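Local structure of HD domain protein (Enterococcus faecalis, 4LRL) at residues Pro43-Ile48 against Tyr211-Ala216; Asp207-Leu212 against Phe226-Ile231; Thr219-Gly224 against Tyr260-Gln265; Asp254-Arg259 against Pro427-Leu432. The protein probably hydrolyses deoxyribonucleoside triphosphates to the nucleoside and triphosphate, as an allosterically regulated, metal-dependent HD-domain enzyme that binds several dNTPs at separate sites. All blocks are in the same frame, centred on the assembly; numbering follows the deposited sequence.

In the fold
All four contacts gather round helix 206-219 and helix 249-267. Interactions 1 and 2 both use helix 206-219, their centres 9 Å apart, and they overlap at Y211 and L212; the first ties the helix to the turn between strands 33-42 and 46-52, the second to the start of helix 228-234. Interaction 3 follows, where the loop leaving helix 206-219 meets helix 249-267, and interaction 4 joins that second helix to helix 427-434; the centres of interactions 3 and 4 lie 13 Å apart. Along the chain, interactions 2 and 3 have alternating segments, as do 3 and 4. The series thus runs from the HD metal site, through the vicinity of bound TTP, to a face shared with another subunit.

Interaction 1: Pro43-Ile48 against Tyr211-Ala216; sequences PVHNYI and YLLRDA
The R214 side chain leaves its helix with chi1 at -177° and stays extended through chi2, then bends at chi3 (-46°), which lays its guanidinium beside V44 and H45. V44 meets it with CG2, the methyl anti to the carbonyl carbon, while CG1 turns the other way to L213. The contact sets the turn of a two-stranded antiparallel hairpin, strands 33-42 and 46-52, against a helix of the HD domain, the helix that also carries a metal ligand, D207.

V44 CG2 sits over one face of the guanidinium, offset toward its rim, 3.8 Å from R214 NH2. The same methyl also rests on the arginine's own stem, 4.1 Å from R214 CB, so V44 touches the arginine at both its stem and its guanidinium. Its other branch, CG1, lies 4.2 Å from L213 CB and 3.6 Å above the plane of the H45 ring, over the ring centre. One valine therefore fills the angle between imidazole and guanidinium, whose planes are turned 66° apart. H45 CD2 comes to 3.5 Å from R214 NH1, and H45 CE1 approaches L213 CD1 at 4.3 Å.

No hydrogen bond crosses between the two segments; the polar ends are held by acids nearby. D42 forms a salt bridge with R214 NH2, and D210 takes R214 NH1 and H45 NE2 together. That shared carboxylate would be expected to ease the approach of the two basic groups. The closeness of the pair also appears at the ring nitrogen, with H45 NE2 3.8 Å from R214 NH1.

Interaction 2: Asp207-Leu212 against Phe226-Ile231; sequences DRMDYL and FDLTRI. With NI (nickel (II) ion), chain N.
M209 and F226 cross at about a right angle, the methionine chain running past the CZ edge of the phenylalanine ring. F226 CZ is 4.0 Å from M209 CB, and the carbonyl M209 O lies at the ring edge, near its plane, 3.9 Å from the same CZ. One turn further along the helix, L212 also comes to that edge, with L212 CB 4.1 Å from F226 CE2. The ring is thus pointed edge-on at the helix, touching a backbone carbonyl and side-chain carbons with its edge. Its chi1 of 60° places CG between the backbone N and the carbonyl carbon, aiming the ring back toward the helix. The ring also makes an edge-to-face contact with Y255.

The sulfur of M209 stands 5.5 Å from the F226 ring centroid, obliquely, in a Met-aromatic contact. Beyond the ring it reaches the next helix, where M209 SD is 4.0 Å from L228 CD1 and 4.2 Å from I231 CG2. L228 crosses the methionine at about a right angle, while I231 meets it more obliquely.

This is the last helix of the H...HD...D metal site of the HD domain. D207, one turn before Y211, gives OD2 to nickel at 2.1 Å, alongside H90, H134 and D135. Two waters also bind the metal, and water 1 donates a hydrogen bond to D207 OD1, so both carboxylate oxygens are engaged. At the start of helix 228-234, D227 is the N-cap: its OD2 accepts a weak bond from R230 N, 2.8 Å long, and a hydrogen bond from N46 ND2 of the third subunit.

Interaction 3: Thr219-Gly224 against Tyr260-Gln265; sequences TGTEYG and YQMYVQ. With TTP (thymidine-5'-triphosphate), chain S.
The backbone at 219-224 leaves helix 206-219 through G220, at positive phi (90°), goes through an inverse gamma turn centred on T221, and closes a type I beta turn from T221 to G224, where it comes nearest to helix 249-267, at M262. These tight turns carry the link between two helices down one side of helix 249-267.

M262 meets both ends of the turn. Bent at chi2 and chi3, its chain folds back so that M262 SD comes to 3.4 Å from T221 OG1, the two side chains crossing at a slant, while M262 CG is 3.9 Å from G224 O. T221 OG1 also donates a weak bond to T219 OG1. G224 turns its CA to the helix, and M262 and Q261 both pack against this residue. Q261 lies alongside the glycine, with Q261 CG 4.0 Å from G224 CA.

Further along the helix, Q265 lines the TTP pocket. Its NE2 is hydrogen-bonded to D254 of the fourth subunit, which joins this part of the pocket to the neighbour. The nucleotide itself is held by T79 and H269, together with R41 of the second subunit and R233 of the fourth. Against the thymine base, Q265 offers its aliphatic stem, with CG 3.1 Å from TTP O4.

Interaction 4: Asp254-Arg259 against Pro427-Leu432; sequences DYIVSR and PLVAAL
V257 joins two helices of the HD-associated region, touching helix 427-434 through one branch of its side chain. From CB, CG1 runs anti to the backbone N (chi1 173°), while CG2, anti to the carbonyl carbon, touches two leucines at once. There V257 CG2 is 3.8 Å from L428 CD2, and L432 CD1 stands equally near, so a single methyl bridges residues one helical turn apart. L428 crosses the valine at about a right angle; L432 comes in at a slant, and its CD1 also lies 4.1 Å from V257 CA.

The axes of the two short segments approach to 10.1 Å and point the same general way, crossing at 24°. I256 extends the apolar seam. Its CB is 4.2 Å from V429 CG2, and its CG2 meets L432 CD1 as the two side chains slide past each other in opposite directions. The fourth subunit lies close by, with its A431 packing on A431 and its L428 on L432.

Within helix 249-267, D254 O accepts from S258 N and from S258 OG, which approach from opposite faces of its plane; the hydroxyl bond, S258 OG to D254 O, is 2.9 Å.

Interaction 1: Pro43-Ile48 against Tyr211-Ala216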
# COMPACT_ATOMS: atom_id res chain seq x y z
N PRO C 43 0.57 -13.59 -3.67
CA PRO C 43 0.76 -12.23 -3.16
C PRO C 43 -0.10 -11.18 -3.87
O PRO C 43 -0.38 -10.12 -3.31
CB PRO C 43 2.26 -11.97 -3.37
CG PRO C 43 2.68 -12.95 -4.42
CD PRO C 43 1.80 -14.15 -4.25
N VAL C 44 -0.54 -11.49 -5.09
CA VAL C 44 -1.30 -10.55 -5.91
C VAL C 44 -2.82 -10.63 -5.67
O VAL C 44 -3.46 -9.61 -5.38
CB VAL C 44 -0.95 -10.72 -7.41
CG1 VAL C 44 -1.87 -9.88 -8.30
CG2 VAL C 44 0.51 -10.37 -7.65
N HIS C 45 -3.38 -11.83 -5.79
CA HIS C 45 -4.82 -12.04 -5.64
C HIS C 45 -5.19 -12.61 -4.28
O HIS C 45 -6.32 -13.05 -4.07
CB HIS C 45 -5.36 -12.93 -6.77
CG HIS C 45 -5.04 -12.40 -8.14
ND1 HIS C 45 -5.47 -11.17 -8.57
CD2 HIS C 45 -4.32 -12.92 -9.16
CE1 HIS C 45 -5.03 -10.95 -9.79
NE2 HIS C 45 -4.33 -12.00 -10.18
N ASN C 46 -4.21 -12.56 -3.36
CA ASN C 46 -4.31 -13.12 -2.01
C ASN C 46 -4.46 -14.64 -2.01
O ASN C 46 -3.64 -15.32 -1.41
CB ASN C 46 -5.38 -12.39 -1.18
CG ASN C 46 -5.16 -10.88 -1.16
OD1 ASN C 46 -4.12 -10.39 -0.72
ND2 ASN C 46 -6.14 -10.14 -1.66
N TYR C 47 -5.46 -15.16 -2.72
CA TYR C 47 -5.68 -16.59 -2.85
C TYR C 47 -6.07 -17.00 -4.27
O TYR C 47 -6.83 -16.29 -4.95
CB TYR C 47 -6.79 -17.05 -1.91
CG TYR C 47 -6.44 -16.94 -0.44
CD1 TYR C 47 -6.70 -15.77 0.26
CD2 TYR C 47 -5.86 -18.01 0.23
CE1 TYR C 47 -6.38 -15.66 1.61
CE2 TYR C 47 -5.54 -17.91 1.58
CZ TYR C 47 -5.81 -16.74 2.26
OH TYR C 47 -5.49 -16.63 3.59
N ILE C 48 -5.54 -18.14 -4.70
CA ILE C 48 -6.04 -18.83 -5.89
C ILE C 48 -6.97 -19.93 -5.37
O ILE C 48 -6.58 -20.69 -4.48
CB ILE C 48 -4.89 -19.45 -6.74
CG1 ILE C 48 -3.75 -18.44 -7.02
CG2 ILE C 48 -5.43 -20.12 -8.02
CD1 ILE C 48 -4.15 -17.12 -7.71
N TYR C 211 -0.93 -9.94 -15.61
CA TYR C 211 0.48 -9.57 -15.73
C TYR C 211 0.73 -8.10 -15.41
O TYR C 211 1.74 -7.77 -14.80
CB TYR C 211 1.17 -10.05 -17.02
CG TYR C 211 0.78 -9.41 -18.33
CD1 TYR C 211 1.05 -8.06 -18.60
CD2 TYR C 211 0.22 -10.18 -19.34
CE1 TYR C 211 0.71 -7.50 -19.84
CE2 TYR C 211 -0.12 -9.63 -20.58
CZ TYR C 211 0.12 -8.29 -20.82
OH TYR C 211 -0.22 -7.77 -22.06
N LEU C 212 -0.21 -7.23 -15.75
CA LEU C 212 -0.05 -5.82 -15.38
C LEU C 212 0.05 -5.66 -13.86
O LEU C 212 0.97 -5.00 -13.37
CB LEU C 212 -1.15 -4.94 -15.97
CG LEU C 212 -1.08 -4.80 -17.51
CD1 LEU C 212 -2.36 -4.15 -18.07
CD2 LEU C 212 0.18 -4.07 -18.04
N LEU C 213 -0.85 -6.30 -13.13
CA LEU C 213 -0.85 -6.22 -11.68
C LEU C 213 0.35 -6.93 -11.07
O LEU C 213 1.00 -6.40 -10.17
CB LEU C 213 -2.14 -6.80 -11.12
CG LEU C 213 -3.44 -6.01 -11.34
CD1 LEU C 213 -4.66 -6.90 -11.03
CD2 LEU C 213 -3.44 -4.73 -10.48
N ARG C 214 0.63 -8.15 -11.56
CA ARG C 214 1.69 -8.99 -11.03
C ARG C 214 3.07 -8.43 -11.38
O ARG C 214 3.97 -8.40 -10.53
CB ARG C 214 1.55 -10.43 -11.57
CG ARG C 214 2.58 -11.43 -11.01
CD ARG C 214 2.23 -12.90 -11.39
NE ARG C 214 0.81 -13.18 -11.17
CZ ARG C 214 0.31 -13.61 -10.02
NH1 ARG C 214 -0.99 -13.81 -9.92
NH2 ARG C 214 1.10 -13.84 -8.97
N ASP C 215 3.25 -7.99 -12.62
CA ASP C 215 4.50 -7.36 -13.01
C ASP C 215 4.75 -6.08 -12.19
O ASP C 215 5.88 -5.84 -11.78
CB ASP C 215 4.53 -7.08 -14.51
CG ASP C 215 4.50 -8.35 -15.34
OD1 ASP C 215 4.69 -9.46 -14.77
OD2 ASP C 215 4.28 -8.25 -16.56
N ALA C 216 3.70 -5.30 -11.95
CA ALA C 216 3.81 -4.12 -11.10
C ALA C 216 4.16 -4.51 -9.67
O ALA C 216 5.00 -3.86 -9.04
CB ALA C 216 2.52 -3.30 -11.13

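Interaction 2: Asp207-Leu212 against Phe226-Ile231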
# COMPACT_ATOMS: atom_id res chain seq x y z
N ASP C 207 -5.61 -12.19 -18.90
CA ASP C 207 -4.17 -12.34 -19.14
C ASP C 207 -3.47 -11.00 -18.90
O ASP C 207 -2.57 -10.90 -18.06
CB ASP C 207 -3.97 -12.85 -20.59
CG ASP C 207 -2.51 -13.13 -20.94
OD1 ASP C 207 -2.23 -13.38 -22.13
OD2 ASP C 207 -1.63 -13.09 -20.07
N ARG C 208 -3.89 -9.98 -19.63
CA ARG C 208 -3.37 -8.63 -19.44
C ARG C 208 -3.56 -8.14 -18.00
O ARG C 208 -2.64 -7.57 -17.40
CB ARG C 208 -4.02 -7.66 -20.43
CG ARG C 208 -3.85 -8.04 -21.89
CD ARG C 208 -4.66 -7.11 -22.72
NE ARG C 208 -4.70 -7.39 -24.16
CZ ARG C 208 -3.77 -7.00 -25.03
NH1 ARG C 208 -3.92 -7.26 -26.32
NH2 ARG C 208 -2.70 -6.33 -24.61
N MET C 209 -4.74 -8.38 -17.44
CA MET C 209 -5.04 -7.91 -16.09
C MET C 209 -4.09 -8.51 -15.05
O MET C 209 -3.58 -7.81 -14.18
CB MET C 209 -6.52 -8.12 -15.72
CG MET C 209 -7.47 -7.22 -16.53
SD MET C 209 -9.12 -7.08 -15.81
CE MET C 209 -9.96 -8.48 -16.52
N ASP C 210 -3.83 -9.81 -15.15
CA ASP C 210 -2.91 -10.42 -14.21
C ASP C 210 -1.47 -9.93 -14.39
O ASP C 210 -0.85 -9.55 -13.41
CB ASP C 210 -2.95 -11.95 -14.26
CG ASP C 210 -2.12 -12.57 -13.15
OD1 ASP C 210 -0.98 -12.98 -13.44
OD2 ASP C 210 -2.59 -12.61 -11.99
N TYR C 211 -0.93 -9.94 -15.61
CA TYR C 211 0.48 -9.57 -15.73
C TYR C 211 0.73 -8.10 -15.41
O TYR C 211 1.74 -7.77 -14.80
CB TYR C 211 1.17 -10.05 -17.02
CG TYR C 211 0.78 -9.41 -18.33
CD1 TYR C 211 1.05 -8.06 -18.60
CD2 TYR C 211 0.22 -10.18 -19.34
CE1 TYR C 211 0.71 -7.50 -19.84
CE2 TYR C 211 -0.12 -9.63 -20.58
CZ TYR C 211 0.12 -8.29 -20.82
OH TYR C 211 -0.22 -7.77 -22.06
N LEU C 212 -0.21 -7.23 -15.75
CA LEU C 212 -0.05 -5.82 -15.38
C LEU C 212 0.05 -5.66 -13.86
O LEU C 212 0.97 -5.00 -13.37
CB LEU C 212 -1.15 -4.94 -15.97
CG LEU C 212 -1.08 -4.80 -17.51
CD1 LEU C 212 -2.36 -4.15 -18.07
CD2 LEU C 212 0.18 -4.07 -18.04
N PHE C 226 -4.07 -0.54 -11.54
CA PHE C 226 -5.48 -0.15 -11.61
C PHE C 226 -6.24 -0.98 -10.56
O PHE C 226 -5.63 -1.72 -9.80
CB PHE C 226 -6.02 -0.47 -13.00
CG PHE C 226 -5.94 -1.92 -13.36
CD1 PHE C 226 -7.05 -2.75 -13.20
CD2 PHE C 226 -4.75 -2.48 -13.81
CE1 PHE C 226 -6.97 -4.10 -13.49
CE2 PHE C 226 -4.65 -3.83 -14.11
CZ PHE C 226 -5.77 -4.64 -13.95
N ASP C 227 -7.56 -0.88 -10.56
CA ASP C 227 -8.36 -1.59 -9.56
C ASP C 227 -9.15 -2.76 -10.16
O ASP C 227 -10.18 -2.55 -10.82
CB ASP C 227 -9.31 -0.61 -8.86
CG ASP C 227 -10.00 -1.23 -7.66
OD1 ASP C 227 -9.30 -1.61 -6.69
OD2 ASP C 227 -11.24 -1.34 -7.71
N LEU C 228 -8.66 -3.97 -9.91
CA LEU C 228 -9.32 -5.19 -10.39
C LEU C 228 -10.77 -5.30 -9.91
O LEU C 228 -11.66 -5.63 -10.70
CB LEU C 228 -8.54 -6.44 -9.98
CG LEU C 228 -9.12 -7.80 -10.40
CD1 LEU C 228 -9.29 -7.89 -11.91
CD2 LEU C 228 -8.28 -8.95 -9.88
N THR C 229 -10.99 -5.03 -8.63
CA THR C 229 -12.32 -5.13 -8.02
C THR C 229 -13.35 -4.20 -8.67
O THR C 229 -14.52 -4.58 -8.79
CB THR C 229 -12.27 -4.91 -6.49
OG1 THR C 229 -11.58 -6.00 -5.88
CG2 THR C 229 -13.68 -4.87 -5.90
N ARG C 230 -12.95 -3.01 -9.09
CA ARG C 230 -13.92 -2.14 -9.75
C ARG C 230 -14.23 -2.61 -11.16
O ARG C 230 -15.37 -2.49 -11.60
CB ARG C 230 -13.54 -0.65 -9.73
CG ARG C 230 -14.67 0.29 -10.29
CD ARG C 230 -16.05 0.08 -9.63
NE ARG C 230 -17.11 0.85 -10.30
CZ ARG C 230 -18.41 0.80 -10.01
NH1 ARG C 230 -18.87 0.01 -9.04
NH2 ARG C 230 -19.26 1.54 -10.70
N ILE C 231 -13.24 -3.17 -11.85
CA ILE C 231 -13.50 -3.73 -13.17
C ILE C 231 -14.42 -4.94 -13.05
O ILE C 231 -15.34 -5.11 -13.85
CB ILE C 231 -12.20 -4.05 -13.95
CG1 ILE C 231 -11.42 -2.75 -14.18
CG2 ILE C 231 -12.54 -4.75 -15.30
CD1 ILE C 231 -10.23 -2.89 -15.06
NI NI N . -0.15 -14.62 -20.05
O HOH W 1 0.37 -14.10 -22.06
O HOH W 2 1.93 -13.41 -20.07

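Interaction 3: Thr219-Gly224 against Tyr260-Gln265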
# COMPACT_ATOMS: atom_id res chain seq x y z
N THR C 219 8.00 -5.79 -9.70
CA THR C 219 8.98 -4.76 -10.03
C THR C 219 9.02 -3.67 -8.95
O THR C 219 10.05 -3.05 -8.74
CB THR C 219 8.72 -4.10 -11.40
OG1 THR C 219 7.42 -3.52 -11.41
CG2 THR C 219 8.84 -5.12 -12.53
N GLY C 220 7.89 -3.46 -8.27
CA GLY C 220 7.78 -2.41 -7.25
C GLY C 220 7.31 -1.06 -7.77
O GLY C 220 7.40 -0.06 -7.07
N THR C 221 6.81 -1.03 -9.01
CA THR C 221 6.17 0.16 -9.57
C THR C 221 4.73 0.23 -9.04
O THR C 221 3.77 0.25 -9.81
CB THR C 221 6.18 0.18 -11.13
OG1 THR C 221 5.32 -0.84 -11.63
CG2 THR C 221 7.57 -0.04 -11.68
N GLU C 222 4.62 0.29 -7.72
CA GLU C 222 3.34 0.21 -6.98
C GLU C 222 2.21 1.10 -7.47
O GLU C 222 1.04 0.87 -7.14
CB GLU C 222 3.57 0.43 -5.48
CG GLU C 222 4.50 1.59 -5.12
CD GLU C 222 4.42 1.96 -3.65
OE1 GLU C 222 3.30 1.98 -3.09
OE2 GLU C 222 5.48 2.24 -3.04
N TYR C 223 2.55 2.13 -8.26
CA TYR C 223 1.55 3.08 -8.76
C TYR C 223 1.21 2.85 -10.23
O TYR C 223 0.39 3.58 -10.81
CB TYR C 223 1.97 4.53 -8.49
CG TYR C 223 1.95 4.90 -7.02
CD1 TYR C 223 3.13 4.96 -6.28
CD2 TYR C 223 0.75 5.20 -6.37
CE1 TYR C 223 3.11 5.30 -4.92
CE2 TYR C 223 0.72 5.54 -5.02
CZ TYR C 223 1.90 5.59 -4.30
OH TYR C 223 1.86 5.93 -2.96
N GLY C 224 1.83 1.82 -10.82
CA GLY C 224 1.46 1.36 -12.16
C GLY C 224 0.29 0.38 -12.14
O GLY C 224 0.20 -0.49 -13.02
N TYR C 260 -0.28 1.55 -20.14
CA TYR C 260 0.66 2.47 -20.79
C TYR C 260 1.91 2.71 -19.94
O TYR C 260 3.03 2.64 -20.43
CB TYR C 260 -0.05 3.80 -21.10
CG TYR C 260 0.86 4.97 -21.47
CD1 TYR C 260 1.28 5.17 -22.77
CD2 TYR C 260 1.28 5.89 -20.50
CE1 TYR C 260 2.10 6.23 -23.11
CE2 TYR C 260 2.09 6.95 -20.83
CZ TYR C 260 2.50 7.12 -22.14
OH TYR C 260 3.31 8.18 -22.48
N GLN C 261 1.70 3.01 -18.66
CA GLN C 261 2.86 3.27 -17.78
C GLN C 261 3.77 2.06 -17.54
O GLN C 261 4.99 2.23 -17.48
CB GLN C 261 2.51 4.04 -16.49
CG GLN C 261 1.48 3.41 -15.58
CD GLN C 261 0.82 4.41 -14.63
OE1 GLN C 261 1.22 5.58 -14.55
NE2 GLN C 261 -0.21 3.95 -13.92
N MET C 262 3.19 0.85 -17.47
CA MET C 262 3.99 -0.39 -17.42
C MET C 262 4.87 -0.56 -18.68
O MET C 262 6.07 -0.82 -18.56
CB MET C 262 3.12 -1.63 -17.20
CG MET C 262 2.57 -1.83 -15.77
SD MET C 262 3.80 -1.95 -14.44
CE MET C 262 4.74 -3.35 -15.06
N TYR C 263 4.27 -0.40 -19.87
CA TYR C 263 5.01 -0.43 -21.15
C TYR C 263 6.22 0.49 -21.12
O TYR C 263 7.35 0.01 -21.25
CB TYR C 263 4.13 0.00 -22.32
CG TYR C 263 3.11 -1.01 -22.81
CD1 TYR C 263 2.56 -1.96 -21.95
CD2 TYR C 263 2.67 -1.00 -24.14
CE1 TYR C 263 1.62 -2.88 -22.39
CE2 TYR C 263 1.72 -1.92 -24.59
CZ TYR C 263 1.21 -2.86 -23.70
OH TYR C 263 0.27 -3.77 -24.12
N VAL C 264 5.98 1.79 -20.92
CA VAL C 264 7.02 2.82 -21.00
C VAL C 264 8.08 2.74 -19.90
O VAL C 264 9.25 3.03 -20.15
CB VAL C 264 6.46 4.28 -21.10
CG1 VAL C 264 5.67 4.47 -22.38
CG2 VAL C 264 5.61 4.66 -19.89
N GLN C 265 7.68 2.34 -18.70
CA GLN C 265 8.56 2.34 -17.53
C GLN C 265 9.26 1.01 -17.33
O GLN C 265 10.39 0.98 -16.83
CB GLN C 265 7.79 2.71 -16.26
CG GLN C 265 7.46 4.19 -16.16
CD GLN C 265 6.28 4.49 -15.23
OE1 GLN C 265 5.96 3.71 -14.33
NE2 GLN C 265 5.63 5.64 -15.46
PA TTP S . 17.24 4.04 -13.99
O1A TTP S . 18.68 3.78 -13.63
O2A TTP S . 16.71 3.53 -15.30
O3A TTP S . 16.88 5.61 -13.90
PB TTP S . 17.33 6.70 -12.77
O1B TTP S . 17.10 6.11 -11.40
O2B TTP S . 16.60 7.99 -13.07
O3B TTP S . 18.94 6.93 -12.95
PG TTP S . 19.89 6.64 -14.25
O1G TTP S . 21.04 7.61 -14.04
O2G TTP S . 19.03 6.95 -15.46
O3G TTP S . 20.34 5.20 -14.15
O5' TTP S . 16.33 3.39 -12.83
C5' TTP S . 16.88 2.87 -11.62
C4' TTP S . 15.82 2.02 -10.92
O4' TTP S . 14.57 2.72 -10.94
C3' TTP S . 15.61 0.69 -11.63
O3' TTP S . 15.56 -0.39 -10.71
C2' TTP S . 14.25 0.80 -12.28
C1' TTP S . 13.55 1.90 -11.51
N1 TTP S . 12.68 2.66 -12.42
C2 TTP S . 11.30 2.86 -12.10
O2 TTP S . 10.80 2.40 -11.04
N3 TTP S . 10.51 3.56 -12.95
C4 TTP S . 11.02 4.06 -14.10
O4 TTP S . 10.26 4.70 -14.86
C5 TTP S . 12.38 3.87 -14.43
C5M TTP S . 12.98 4.43 -15.71
C6 TTP S . 13.20 3.16 -13.56

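Interaction 4: Asp254-Arg259 against Pro427-Leu432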
# COMPACT_ATOMS: atom_id res chain seq x y z
N ASP C 254 -8.38 3.71 -15.93
CA ASP C 254 -7.24 3.38 -15.06
C ASP C 254 -6.53 2.12 -15.52
O ASP C 254 -5.32 1.99 -15.33
CB ASP C 254 -7.70 3.16 -13.62
CG ASP C 254 -8.37 4.38 -13.03
OD1 ASP C 254 -9.27 4.19 -12.17
OD2 ASP C 254 -8.02 5.51 -13.41
N TYR C 255 -7.26 1.19 -16.12
CA TYR C 255 -6.62 0.02 -16.69
C TYR C 255 -5.72 0.45 -17.86
O TYR C 255 -4.56 0.04 -17.93
CB TYR C 255 -7.64 -1.04 -17.09
CG TYR C 255 -7.11 -1.98 -18.13
CD1 TYR C 255 -6.21 -2.99 -17.78
CD2 TYR C 255 -7.49 -1.86 -19.47
CE1 TYR C 255 -5.71 -3.86 -18.74
CE2 TYR C 255 -6.99 -2.73 -20.45
CZ TYR C 255 -6.10 -3.72 -20.07
OH TYR C 255 -5.59 -4.58 -21.01
N ILE C 256 -6.23 1.29 -18.76
CA ILE C 256 -5.43 1.77 -19.89
C ILE C 256 -4.22 2.59 -19.43
O ILE C 256 -3.12 2.46 -19.95
CB ILE C 256 -6.28 2.56 -20.93
CG1 ILE C 256 -7.34 1.64 -21.55
CG2 ILE C 256 -5.39 3.17 -22.01
CD1 ILE C 256 -6.77 0.53 -22.44
N VAL C 257 -4.42 3.42 -18.42
CA VAL C 257 -3.34 4.20 -17.83
C VAL C 257 -2.22 3.29 -17.30
O VAL C 257 -1.05 3.51 -17.61
CB VAL C 257 -3.88 5.17 -16.76
CG1 VAL C 257 -2.75 5.87 -16.01
CG2 VAL C 257 -4.76 6.21 -17.42
N SER C 258 -2.58 2.27 -16.52
CA SER C 258 -1.60 1.33 -15.96
C SER C 258 -0.86 0.57 -17.05
O SER C 258 0.36 0.34 -16.95
CB SER C 258 -2.28 0.32 -15.03
OG SER C 258 -2.92 0.99 -13.94
N ARG C 259 -1.61 0.18 -18.07
CA ARG C 259 -1.09 -0.54 -19.21
C ARG C 259 0.02 0.29 -19.85
O ARG C 259 1.13 -0.21 -20.03
CB ARG C 259 -2.21 -0.82 -20.22
CG ARG C 259 -1.89 -1.89 -21.24
CD ARG C 259 -3.09 -2.16 -22.14
NE ARG C 259 -2.69 -2.48 -23.51
CZ ARG C 259 -3.55 -2.86 -24.47
NH1 ARG C 259 -4.84 -2.98 -24.19
NH2 ARG C 259 -3.11 -3.13 -25.69
N PRO C 427 -11.49 11.14 -23.47
CA PRO C 427 -10.41 11.97 -23.98
C PRO C 427 -9.02 11.49 -23.55
O PRO C 427 -8.07 11.58 -24.33
CB PRO C 427 -10.72 13.33 -23.36
CG PRO C 427 -12.18 13.32 -23.16
CD PRO C 427 -12.51 11.93 -22.77
N LEU C 428 -8.91 10.99 -22.32
CA LEU C 428 -7.63 10.56 -21.78
C LEU C 428 -7.13 9.33 -22.52
O LEU C 428 -5.95 9.22 -22.85
CB LEU C 428 -7.76 10.27 -20.28
CG LEU C 428 -6.61 9.58 -19.54
CD1 LEU C 428 -5.39 10.49 -19.42
CD2 LEU C 428 -7.09 9.17 -18.16
N VAL C 429 -8.05 8.41 -22.79
CA VAL C 429 -7.75 7.19 -23.52
C VAL C 429 -7.45 7.49 -24.98
O VAL C 429 -6.54 6.91 -25.57
CB VAL C 429 -8.87 6.13 -23.34
CG1 VAL C 429 -8.69 4.96 -24.30
CG2 VAL C 429 -8.89 5.65 -21.89
N ALA C 430 -8.19 8.44 -25.56
CA ALA C 430 -7.88 8.95 -26.90
C ALA C 430 -6.50 9.58 -26.95
O ALA C 430 -5.80 9.46 -27.96
CB ALA C 430 -8.94 9.95 -27.35
N ALA C 431 -6.11 10.25 -25.87
CA ALA C 431 -4.81 10.92 -25.81
C ALA C 431 -3.65 9.93 -25.69
O ALA C 431 -2.60 10.12 -26.29
CB ALA C 431 -4.77 11.92 -24.67
N LEU C 432 -3.86 8.88 -24.89
CA LEU C 432 -2.88 7.81 -24.73
C LEU C 432 -2.79 6.94 -25.97
O LEU C 432 -1.70 6.56 -26.40
CB LEU C 432 -3.23 6.95 -23.50
CG LEU C 432 -2.97 7.57 -22.12
CD1 LEU C 432 -3.62 6.74 -21.03
CD2 LEU C 432 -1.47 7.72 -21.86